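Local coordinates for protein glycosyl transferase family 9 (Veillonella parvula, PDB 3TOV) that probably transfers a sugar from a nucleotide-activated donor to a glycan acceptor, as the heptosyltransferases of its GT-B family do, at residues P282-P292 and A300-M308; T182-G193 and R261-P272. All coordinates share one frame; numbering follows the deposited sequence.

Interaction 1 of 2, residues P282-P292 and A300-M308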
loop_
_atom_site.group_PDB
_atom_site.type_symbol
_atom_site.label_atom_id
_atom_site.label_comp_id
_atom_site.label_asym_id
_atom_site.label_seq_id
_atom_site.Cartn_x
_atom_site.Cartn_y
_atom_site.Cartn_z
ATOM N N PRO A 282 -4.181 7.779 10.636
ATOM C CA PRO A 282 -5.519 7.222 10.887
ATOM C C PRO A 282 -6.371 7.254 9.631
ATOM O O PRO A 282 -6.412 8.261 8.941
ATOM C CB PRO A 282 -6.114 8.168 11.930
ATOM C CG PRO A 282 -4.945 8.872 12.538
ATOM C CD PRO A 282 -3.911 8.969 11.458
ATOM N N ILE A 283 -7.066 6.163 9.357
ATOM C CA ILE A 283 -7.722 5.986 8.077
ATOM C C ILE A 283 -9.233 5.912 8.187
ATOM O O ILE A 283 -9.765 5.164 8.995
ATOM C CB ILE A 283 -7.261 4.671 7.430
ATOM C CG1 ILE A 283 -5.735 4.658 7.228
ATOM C CG2 ILE A 283 -8.026 4.429 6.141
ATOM C CD1 ILE A 283 -5.225 5.748 6.298
ATOM N N VAL A 284 -9.934 6.696 7.380
ATOM C CA VAL A 284 -11.343 6.423 7.138
ATOM C C VAL A 284 -11.381 5.859 5.728
ATOM O O VAL A 284 -10.989 6.534 4.773
ATOM C CB VAL A 284 -12.239 7.678 7.242
ATOM C CG1 VAL A 284 -13.650 7.332 6.827
ATOM C CG2 VAL A 284 -12.246 8.250 8.662
ATOM N N ALA A 285 -11.817 4.616 5.595
ATOM C CA ALA A 285 -11.708 3.933 4.320
ATOM C C ALA A 285 -13.074 3.535 3.772
ATOM O O ALA A 285 -13.869 2.914 4.465
ATOM C CB ALA A 285 -10.815 2.721 4.460
ATOM N N LEU A 286 -13.338 3.879 2.518
ATOM C CA LEU A 286 -14.646 3.625 1.941
ATOM C C LEU A 286 -14.657 2.387 1.071
ATOM O O LEU A 286 -14.301 2.450 -0.100
ATOM C CB LEU A 286 -15.120 4.824 1.129
ATOM C CG LEU A 286 -15.724 5.977 1.925
ATOM C CD1 LEU A 286 -14.676 6.714 2.729
ATOM C CD2 LEU A 286 -16.399 6.921 0.973
ATOM N N TYR A 287 -15.065 1.263 1.654
ATOM C CA TYR A 287 -15.340 0.050 0.896
ATOM C C TYR A 287 -16.825 0.021 0.626
ATOM O O TYR A 287 -17.629 0.364 1.495
ATOM C CB TYR A 287 -14.970 -1.157 1.736
ATOM C CG TYR A 287 -13.489 -1.378 1.846
ATOM C CD1 TYR A 287 -12.895 -2.478 1.245
ATOM C CD2 TYR A 287 -12.678 -0.478 2.527
ATOM C CE1 TYR A 287 -11.540 -2.684 1.325
ATOM C CE2 TYR A 287 -11.313 -0.673 2.609
ATOM C CZ TYR A 287 -10.750 -1.781 2.005
ATOM O OH TYR A 287 -9.394 -2.008 2.074
ATOM N N GLY A 288 -17.233 -0.377 -0.564
ATOM C CA GLY A 288 -18.665 -0.390 -0.822
ATOM C C GLY A 288 -19.264 -1.657 -0.251
ATOM O O GLY A 288 -19.300 -1.855 0.968
ATOM N N PRO A 289 -19.733 -2.525 -1.150
ATOM C CA PRO A 289 -20.052 -3.936 -0.956
ATOM C C PRO A 289 -18.789 -4.768 -1.134
ATOM O O PRO A 289 -18.857 -5.917 -1.571
ATOM C CB PRO A 289 -20.975 -4.222 -2.134
ATOM C CG PRO A 289 -20.407 -3.374 -3.220
ATOM C CD PRO A 289 -20.016 -2.089 -2.527
ATOM N N SER A 290 -17.638 -4.184 -0.827
ATOM C CA SER A 290 -16.370 -4.861 -1.039
ATOM C C SER A 290 -15.744 -5.241 0.300
ATOM O O SER A 290 -15.761 -4.466 1.261
ATOM C CB SER A 290 -15.445 -3.965 -1.855
ATOM O OG SER A 290 -15.789 -2.600 -1.657
ATOM N N ASN A 291 -15.203 -6.448 0.366
ATOM C CA ASN A 291 -14.788 -7.002 1.648
ATOM C C ASN A 291 -13.343 -6.697 2.065
ATOM O O ASN A 291 -12.388 -7.164 1.446
ATOM C CB ASN A 291 -15.060 -8.502 1.650
ATOM C CG ASN A 291 -14.474 -9.196 2.840
ATOM O OD1 ASN A 291 -14.244 -8.595 3.894
ATOM N ND2 ASN A 291 -14.218 -10.480 2.677
ATOM N N PRO A 292 -13.185 -5.912 3.133
ATOM C CA PRO A 292 -11.872 -5.391 3.522
ATOM C C PRO A 292 -10.946 -6.443 4.076
ATOM O O PRO A 292 -9.763 -6.159 4.297
ATOM C CB PRO A 292 -12.202 -4.356 4.613
ATOM C CG PRO A 292 -13.549 -4.679 5.057
ATOM C CD PRO A 292 -14.271 -5.285 3.891
ATOM N N ALA A 300 -3.807 -1.327 11.471
ATOM C CA ALA A 300 -3.972 0.122 11.396
ATOM C C ALA A 300 -5.045 0.675 12.334
ATOM O O ALA A 300 -6.001 -0.019 12.692
ATOM C CB ALA A 300 -4.277 0.537 9.958
ATOM N N HIS A 301 -4.880 1.936 12.723
ATOM C CA HIS A 301 -5.936 2.639 13.417
ATOM C C HIS A 301 -6.882 3.196 12.355
ATOM O O HIS A 301 -6.720 4.317 11.890
ATOM C CB HIS A 301 -5.384 3.754 14.305
ATOM C CG HIS A 301 -6.434 4.437 15.137
ATOM N ND1 HIS A 301 -6.311 5.739 15.582
ATOM C CD2 HIS A 301 -7.630 3.994 15.604
ATOM C CE1 HIS A 301 -7.380 6.065 16.290
ATOM N NE2 HIS A 301 -8.195 5.025 16.319
ATOM N N ALA A 302 -7.869 2.399 11.963
ATOM C CA ALA A 302 -8.788 2.814 10.913
ATOM C C ALA A 302 -10.258 2.519 11.237
ATOM O O ALA A 302 -10.605 2.071 12.322
ATOM C CB ALA A 302 -8.388 2.167 9.578
ATOM N N ILE A 303 -11.116 2.803 10.273
ATOM C CA ILE A 303 -12.534 2.522 10.360
ATOM C C ILE A 303 -12.963 2.341 8.919
ATOM O O ILE A 303 -12.856 3.254 8.103
ATOM C CB ILE A 303 -13.346 3.713 10.914
ATOM C CG1 ILE A 303 -13.050 3.985 12.374
ATOM C CG2 ILE A 303 -14.837 3.483 10.770
ATOM C CD1 ILE A 303 -13.799 5.214 12.843
ATOM N N VAL A 304 -13.454 1.158 8.610
ATOM C CA VAL A 304 -13.867 0.822 7.273
ATOM C C VAL A 304 -15.386 0.933 7.175
ATOM O O VAL A 304 -16.114 0.297 7.931
ATOM C CB VAL A 304 -13.387 -0.590 6.962
ATOM C CG1 VAL A 304 -13.909 -1.089 5.614
ATOM C CG2 VAL A 304 -11.885 -0.602 7.040
ATOM N N LEU A 305 -15.863 1.766 6.258
ATOM C CA LEU A 305 -17.294 1.954 6.088
ATOM C C LEU A 305 -17.757 1.075 4.955
ATOM O O LEU A 305 -17.403 1.326 3.810
ATOM C CB LEU A 305 -17.622 3.421 5.778
ATOM C CG LEU A 305 -17.024 4.448 6.751
ATOM C CD1 LEU A 305 -17.212 5.882 6.279
ATOM C CD2 LEU A 305 -17.583 4.253 8.154
ATOM N N GLU A 306 -18.528 0.035 5.273
ATOM C CA GLU A 306 -19.123 -0.796 4.234
ATOM C C GLU A 306 -20.652 -0.784 4.256
ATOM O O GLU A 306 -21.276 -0.216 5.149
ATOM C CB GLU A 306 -18.567 -2.221 4.280
ATOM C CG GLU A 306 -18.020 -2.638 5.635
ATOM C CD GLU A 306 -17.320 -3.991 5.598
ATOM O OE1 GLU A 306 -17.395 -4.694 4.553
ATOM O OE2 GLU A 306 -16.698 -4.336 6.627
ATOM N N THR A 307 -21.245 -1.402 3.244
ATOM C CA THR A 307 -22.688 -1.415 3.065
ATOM C C THR A 307 -23.541 -1.757 4.314
ATOM O O THR A 307 -24.459 -1.004 4.641
ATOM C CB THR A 307 -23.076 -2.313 1.871
ATOM O OG1 THR A 307 -22.608 -1.720 0.655
ATOM C CG2 THR A 307 -24.598 -2.478 1.800
HETATM N N MSE A 308 -23.263 -2.876 4.993
HETATM C CA MSE A 308 -23.988 -3.218 6.226
HETATM C C MSE A 308 -24.065 -2.044 7.200
HETATM O O MSE A 308 -25.150 -1.698 7.680
HETATM C CB MSE A 308 -23.361 -4.403 6.970
HETATM C CG MSE A 308 -24.060 -5.756 6.814
HETATM SE SE MSE A 308 -26.020 -5.801 6.832
HETATM C CE MSE A 308 -26.299 -4.329 8.047
#
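Pro-282 meets His-301 first, its CA lying near the carbonyl oxygen that also receives Ile-283 N (N to His-301 O 3.2 Å); the imidazole of His-301 is held elsewhere, by Glu-347. Ile-283 O accepts only a weak bond, from Ile-303 N, while the CB of Ile-283 lies against the methyl of Ala-302. Val-284 turns to the other face of the sheet, where its CG1 touches Leu-305 CD1 at 3.9 Å. Ala-285 makes the next pair of backbone bonds, N to Ile-303 O at 3.0 Å and O from Leu-305 N at 2.9 Å. This pattern, with strand axes only 16° apart in direction, is that of parallel strands. They belong to a beta-alpha-beta unit whose second strand, 302-305, is an edge strand of the C-terminal Rossmann-like sheet within this chain, with the short helix 292-295 in between. Beyond the strand, Tyr-287 sets its ring obliquely to Val-304, CD2 to CG1 3.4 Å. That methyl is anti to the backbone N of Val-304 (chi1 174°), which lets it touch Pro-292 as well; Pro-292 CB in turn lies over one face of the tyrosine, offset toward the rim. Gly-288 O accepts Thr-307 N at 3.0 Å, the donor standing 43° out of the carbonyl plane, with a weak second bond from the threonine hydroxyl. At Pro-292 the carboxylate of Glu-306, the residue just before helix 307-316, comes from the opposite direction and rests on the ring, OE2 to Pro-292 CG 3.5 Å. With an alanine here, the CG and CD edge of Pro-292 would probably lose its cover and a gap would open beside it.

Interaction 2 of 2, residues T182-G193 and R261-P272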
loop_
_atom_site.group_PDB
_atom_site.type_symbol
_atom_site.label_atom_id
_atom_site.label_comp_id
_atom_site.label_asym_id
_atom_site.label_seq_id
_atom_site.Cartn_x
_atom_site.Cartn_y
_atom_site.Cartn_z
ATOM N N THR A 182 0.497 25.770 8.807
ATOM C CA THR A 182 1.355 26.013 9.958
ATOM C C THR A 182 1.666 24.706 10.665
ATOM O O THR A 182 0.977 23.697 10.477
ATOM C CB THR A 182 0.717 26.976 10.958
ATOM O OG1 THR A 182 -0.016 26.229 11.936
ATOM C CG2 THR A 182 -0.226 27.922 10.248
ATOM N N ASP A 183 2.706 24.735 11.492
ATOM C CA ASP A 183 3.213 23.525 12.124
ATOM C C ASP A 183 2.199 22.972 13.109
ATOM O O ASP A 183 2.304 21.837 13.562
ATOM C CB ASP A 183 4.544 23.805 12.829
ATOM C CG ASP A 183 5.484 22.605 12.802
ATOM O OD1 ASP A 183 5.440 21.823 11.818
ATOM O OD2 ASP A 183 6.263 22.445 13.769
ATOM N N THR A 184 1.197 23.780 13.416
ATOM C CA THR A 184 0.245 23.427 14.449
ATOM C C THR A 184 -1.157 23.110 13.907
ATOM O O THR A 184 -2.026 22.660 14.649
ATOM C CB THR A 184 0.172 24.538 15.486
ATOM O OG1 THR A 184 -0.603 24.092 16.600
ATOM C CG2 THR A 184 -0.440 25.804 14.881
ATOM N N ASP A 185 -1.369 23.328 12.613
ATOM C CA ASP A 185 -2.656 23.028 11.990
ATOM C C ASP A 185 -2.976 21.534 11.982
ATOM O O ASP A 185 -2.082 20.693 11.893
ATOM C CB ASP A 185 -2.714 23.572 10.555
ATOM C CG ASP A 185 -2.969 25.074 10.500
ATOM O OD1 ASP A 185 -2.395 25.744 9.612
ATOM O OD2 ASP A 185 -3.746 25.587 11.336
ATOM N N ILE A 186 -4.266 21.216 12.073
ATOM C CA ILE A 186 -4.744 19.843 11.930
ATOM C C ILE A 186 -5.131 19.579 10.481
ATOM O O ILE A 186 -6.171 20.017 10.003
ATOM C CB ILE A 186 -5.933 19.504 12.883
ATOM C CG1 ILE A 186 -5.420 19.113 14.270
ATOM C CG2 ILE A 186 -6.756 18.342 12.335
ATOM C CD1 ILE A 186 -4.794 20.239 15.040
ATOM N N LEU A 187 -4.266 18.860 9.784
ATOM C CA LEU A 187 -4.474 18.560 8.383
ATOM C C LEU A 187 -5.249 17.264 8.195
ATOM O O LEU A 187 -4.841 16.215 8.688
ATOM C CB LEU A 187 -3.124 18.422 7.704
ATOM C CG LEU A 187 -3.212 18.234 6.201
ATOM C CD1 LEU A 187 -3.962 19.421 5.594
ATOM C CD2 LEU A 187 -1.817 18.082 5.623
ATOM N N ILE A 188 -6.370 17.333 7.486
ATOM C CA ILE A 188 -7.065 16.111 7.086
ATOM C C ILE A 188 -7.038 15.988 5.557
ATOM O O ILE A 188 -7.471 16.888 4.842
ATOM C CB ILE A 188 -8.522 15.957 7.696
ATOM C CG1 ILE A 188 -9.538 15.697 6.600
ATOM C CG2 ILE A 188 -8.946 17.143 8.588
ATOM C CD1 ILE A 188 -9.433 14.315 6.045
ATOM N N GLY A 189 -6.510 14.871 5.067
ATOM C CA GLY A 189 -6.298 14.688 3.646
ATOM C C GLY A 189 -7.209 13.675 2.991
ATOM O O GLY A 189 -7.705 12.763 3.635
ATOM N N PHE A 190 -7.417 13.852 1.691
ATOM C CA PHE A 190 -8.291 13.009 0.893
ATOM C C PHE A 190 -7.547 12.404 -0.281
ATOM O O PHE A 190 -6.851 13.097 -1.021
ATOM C CB PHE A 190 -9.433 13.834 0.318
ATOM C CG PHE A 190 -10.238 14.542 1.345
ATOM C CD1 PHE A 190 -11.496 14.076 1.698
ATOM C CD2 PHE A 190 -9.741 15.675 1.973
ATOM C CE1 PHE A 190 -12.240 14.732 2.649
ATOM C CE2 PHE A 190 -10.487 16.334 2.933
ATOM C CZ PHE A 190 -11.736 15.865 3.266
ATOM N N ASN A 191 -7.717 11.104 -0.456
ATOM C CA ASN A 191 -7.283 10.423 -1.654
ATOM C C ASN A 191 -8.531 9.770 -2.222
ATOM O O ASN A 191 -8.926 8.691 -1.798
ATOM C CB ASN A 191 -6.187 9.398 -1.324
ATOM C CG ASN A 191 -6.004 8.343 -2.411
ATOM O OD1 ASN A 191 -5.902 8.653 -3.607
ATOM N ND2 ASN A 191 -5.960 7.083 -1.994
ATOM N N ILE A 192 -9.174 10.463 -3.154
ATOM C CA ILE A 192 -10.342 9.950 -3.858
ATOM C C ILE A 192 -9.896 9.345 -5.192
ATOM O O ILE A 192 -8.718 9.435 -5.574
ATOM C CB ILE A 192 -11.325 11.103 -4.142
ATOM C CG1 ILE A 192 -11.153 11.641 -5.569
ATOM C CG2 ILE A 192 -11.104 12.247 -3.160
ATOM C CD1 ILE A 192 -11.498 13.133 -5.739
ATOM N N GLY A 193 -10.825 8.732 -5.912
ATOM C CA GLY A 193 -10.542 8.360 -7.285
ATOM C C GLY A 193 -9.766 7.079 -7.521
ATOM O O GLY A 193 -8.753 6.795 -6.868
ATOM N N ARG A 261 2.364 13.966 7.083
ATOM C CA ARG A 261 1.952 15.209 7.728
ATOM C C ARG A 261 0.457 15.226 8.044
ATOM O O ARG A 261 -0.029 16.094 8.777
ATOM C CB ARG A 261 2.343 16.418 6.866
ATOM C CG ARG A 261 1.901 17.776 7.424
ATOM C CD ARG A 261 2.221 17.899 8.904
ATOM N NE ARG A 261 1.931 19.219 9.468
ATOM C CZ ARG A 261 0.808 19.536 10.112
ATOM N NH1 ARG A 261 0.648 20.763 10.602
ATOM N NH2 ARG A 261 -0.158 18.635 10.266
ATOM N N CYS A 262 -0.275 14.258 7.511
ATOM C CA CYS A 262 -1.718 14.237 7.720
ATOM C C CYS A 262 -2.135 13.668 9.063
ATOM O O CYS A 262 -1.710 12.575 9.437
ATOM C CB CYS A 262 -2.406 13.454 6.613
ATOM S SG CYS A 262 -2.414 14.315 5.072
ATOM N N ASN A 263 -2.981 14.421 9.767
ATOM C CA ASN A 263 -3.656 13.956 10.975
ATOM C C ASN A 263 -4.770 12.962 10.649
ATOM O O ASN A 263 -5.282 12.302 11.539
ATOM C CB ASN A 263 -4.259 15.126 11.740
ATOM C CG ASN A 263 -3.241 16.173 12.107
ATOM O OD1 ASN A 263 -2.567 16.729 11.244
ATOM N ND2 ASN A 263 -3.143 16.473 13.393
ATOM N N LEU A 264 -5.142 12.873 9.373
ATOM C CA LEU A 264 -6.184 11.957 8.921
ATOM C C LEU A 264 -6.242 11.813 7.395
ATOM O O LEU A 264 -5.924 12.727 6.644
ATOM C CB LEU A 264 -7.555 12.406 9.422
ATOM C CG LEU A 264 -8.706 11.437 9.107
ATOM C CD1 LEU A 264 -8.643 10.198 10.009
ATOM C CD2 LEU A 264 -10.039 12.133 9.258
ATOM N N LEU A 265 -6.689 10.652 6.948
ATOM C CA LEU A 265 -6.859 10.389 5.540
ATOM C C LEU A 265 -8.193 9.666 5.271
ATOM O O LEU A 265 -8.471 8.597 5.815
ATOM C CB LEU A 265 -5.683 9.568 5.043
ATOM C CG LEU A 265 -5.862 9.012 3.638
ATOM C CD1 LEU A 265 -6.229 10.127 2.678
ATOM C CD2 LEU A 265 -4.602 8.266 3.174
ATOM N N ILE A 266 -9.031 10.279 4.447
ATOM C CA ILE A 266 -10.265 9.661 3.983
ATOM C C ILE A 266 -10.002 9.149 2.574
ATOM O O ILE A 266 -9.398 9.859 1.764
ATOM C CB ILE A 266 -11.379 10.700 3.939
ATOM C CG1 ILE A 266 -11.582 11.288 5.329
ATOM C CG2 ILE A 266 -12.649 10.095 3.402
ATOM C CD1 ILE A 266 -12.710 12.272 5.398
ATOM N N THR A 267 -10.430 7.928 2.265
ATOM C CA THR A 267 -9.955 7.314 1.024
ATOM C C THR A 267 -10.718 6.086 0.592
ATOM O O THR A 267 -11.385 5.459 1.406
ATOM C CB THR A 267 -8.449 6.920 1.115
ATOM O OG1 THR A 267 -8.184 5.854 0.201
ATOM C CG2 THR A 267 -8.091 6.432 2.501
ATOM N N ASN A 268 -10.601 5.746 -0.692
ATOM C CA ASN A 268 -11.127 4.489 -1.224
ATOM C C ASN A 268 -10.085 3.366 -1.178
ATOM O O ASN A 268 -8.940 3.603 -0.795
ATOM C CB ASN A 268 -11.630 4.692 -2.646
ATOM C CG ASN A 268 -10.576 5.283 -3.552
ATOM O OD1 ASN A 268 -9.564 5.796 -3.081
ATOM N ND2 ASN A 268 -10.804 5.215 -4.860
ATOM N N ASP A 269 -10.467 2.137 -1.522
ATOM C CA ASP A 269 -9.463 1.074 -1.542
ATOM C C ASP A 269 -8.586 1.297 -2.743
ATOM O O ASP A 269 -8.995 1.060 -3.878
ATOM C CB ASP A 269 -10.017 -0.375 -1.477
ATOM C CG ASP A 269 -11.404 -0.544 -2.117
ATOM O OD1 ASP A 269 -12.260 0.371 -2.019
ATOM O OD2 ASP A 269 -11.649 -1.628 -2.699
ATOM N N SER A 270 -7.396 1.818 -2.469
ATOM C CA SER A 270 -6.379 2.076 -3.485
ATOM C C SER A 270 -5.023 2.202 -2.799
ATOM O O SER A 270 -4.945 2.584 -1.622
ATOM C CB SER A 270 -6.706 3.336 -4.305
ATOM O OG SER A 270 -6.655 4.517 -3.519
ATOM N N GLY A 271 -3.966 1.875 -3.539
ATOM C CA GLY A 271 -2.612 1.838 -3.011
ATOM C C GLY A 271 -2.206 2.969 -2.081
ATOM O O GLY A 271 -1.548 2.739 -1.068
ATOM N N PRO A 272 -2.576 4.208 -2.425
ATOM C CA PRO A 272 -2.249 5.335 -1.544
ATOM C C PRO A 272 -2.781 5.157 -0.126
ATOM O O PRO A 272 -2.240 5.767 0.792
ATOM C CB PRO A 272 -2.944 6.516 -2.219
ATOM C CG PRO A 272 -2.975 6.139 -3.662
ATOM C CD PRO A 272 -3.164 4.652 -3.700
#
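Arg-261 reaches Asp-185 O with two nitrogens, NH1 at 3.0 Å and NH2 at 3.3 Å, the oxygen lying in the plane of the guanidinium group. A bend at chi2 (46°), with chi1 and chi3 near 180°, brings the group there, and NH1 adds a weak bond to Thr-182 O, so the arginine clasps both ends of the type I turn 182-185. Asn-263 works next to it: its OD1 takes Leu-187 N at 3.1 Å from well above the amide carbonyl plane (66° out), and its own backbone N returns a bond to Leu-187 O at 2.8 Å. Further along, Gly-189 N meets Leu-264 O at 2.7 Å and Gly-189 O takes Ile-266 N; bonding to both residues that flank its partner Leu-265 marks parallel pairing, here in a Rossmann-like sheet. On one face, Phe-190 and Ile-266 lie side by side and point the same way, CE1 to CD1 3.7 Å, while Ile-188 CD1 covers one face of the ring near its rim. On the opposite face the chi1 of Asn-191 (161°) swings its amide away from its own nitrogen and across Pro-272 at about a right angle; ND2 gives a hydrogen to Ser-270 OG at 3.1 Å and a weak one to Thr-267 OG1. This buried amide thus ties the end of strand 187-191 to the turn leading into helix 271-277. Asn-268 ND2 bonds weakly to Gly-193 O and also to Lys-199 O. Strand 219-222 pairs with the other edge of 187-191, its Phe-222 stacking on Phe-190; helix 203-216 packs on Phe-190 and Ile-192, and helix 334-347 on Leu-264 and Ile-266.

How the interactions relate
The two contacts are separate pairings in one six-stranded parallel sheet, with one further pairing between them and their centres about 15 Å apart. Interaction 2 pairs strands 187-191 and 264-268, and interaction 1 pairs 283-286 with 302-305, the outermost strand on that side. The inner strands 264-268 and 283-286 are themselves neighbours, probably bonded through Val-284 N to Leu-265 O (2.9 Å) and Leu-286 N to Thr-267 O (2.7 Å). Along the chain interaction 2 closes first, and helix 271-277 leads from it into interaction 1. Helix 334-347 packs on both. Together they supply four of the six strands of the sheet of the C-terminal domain, which in GT-B enzymes usually contributes most of the binding site for the nucleotide-sugar donor.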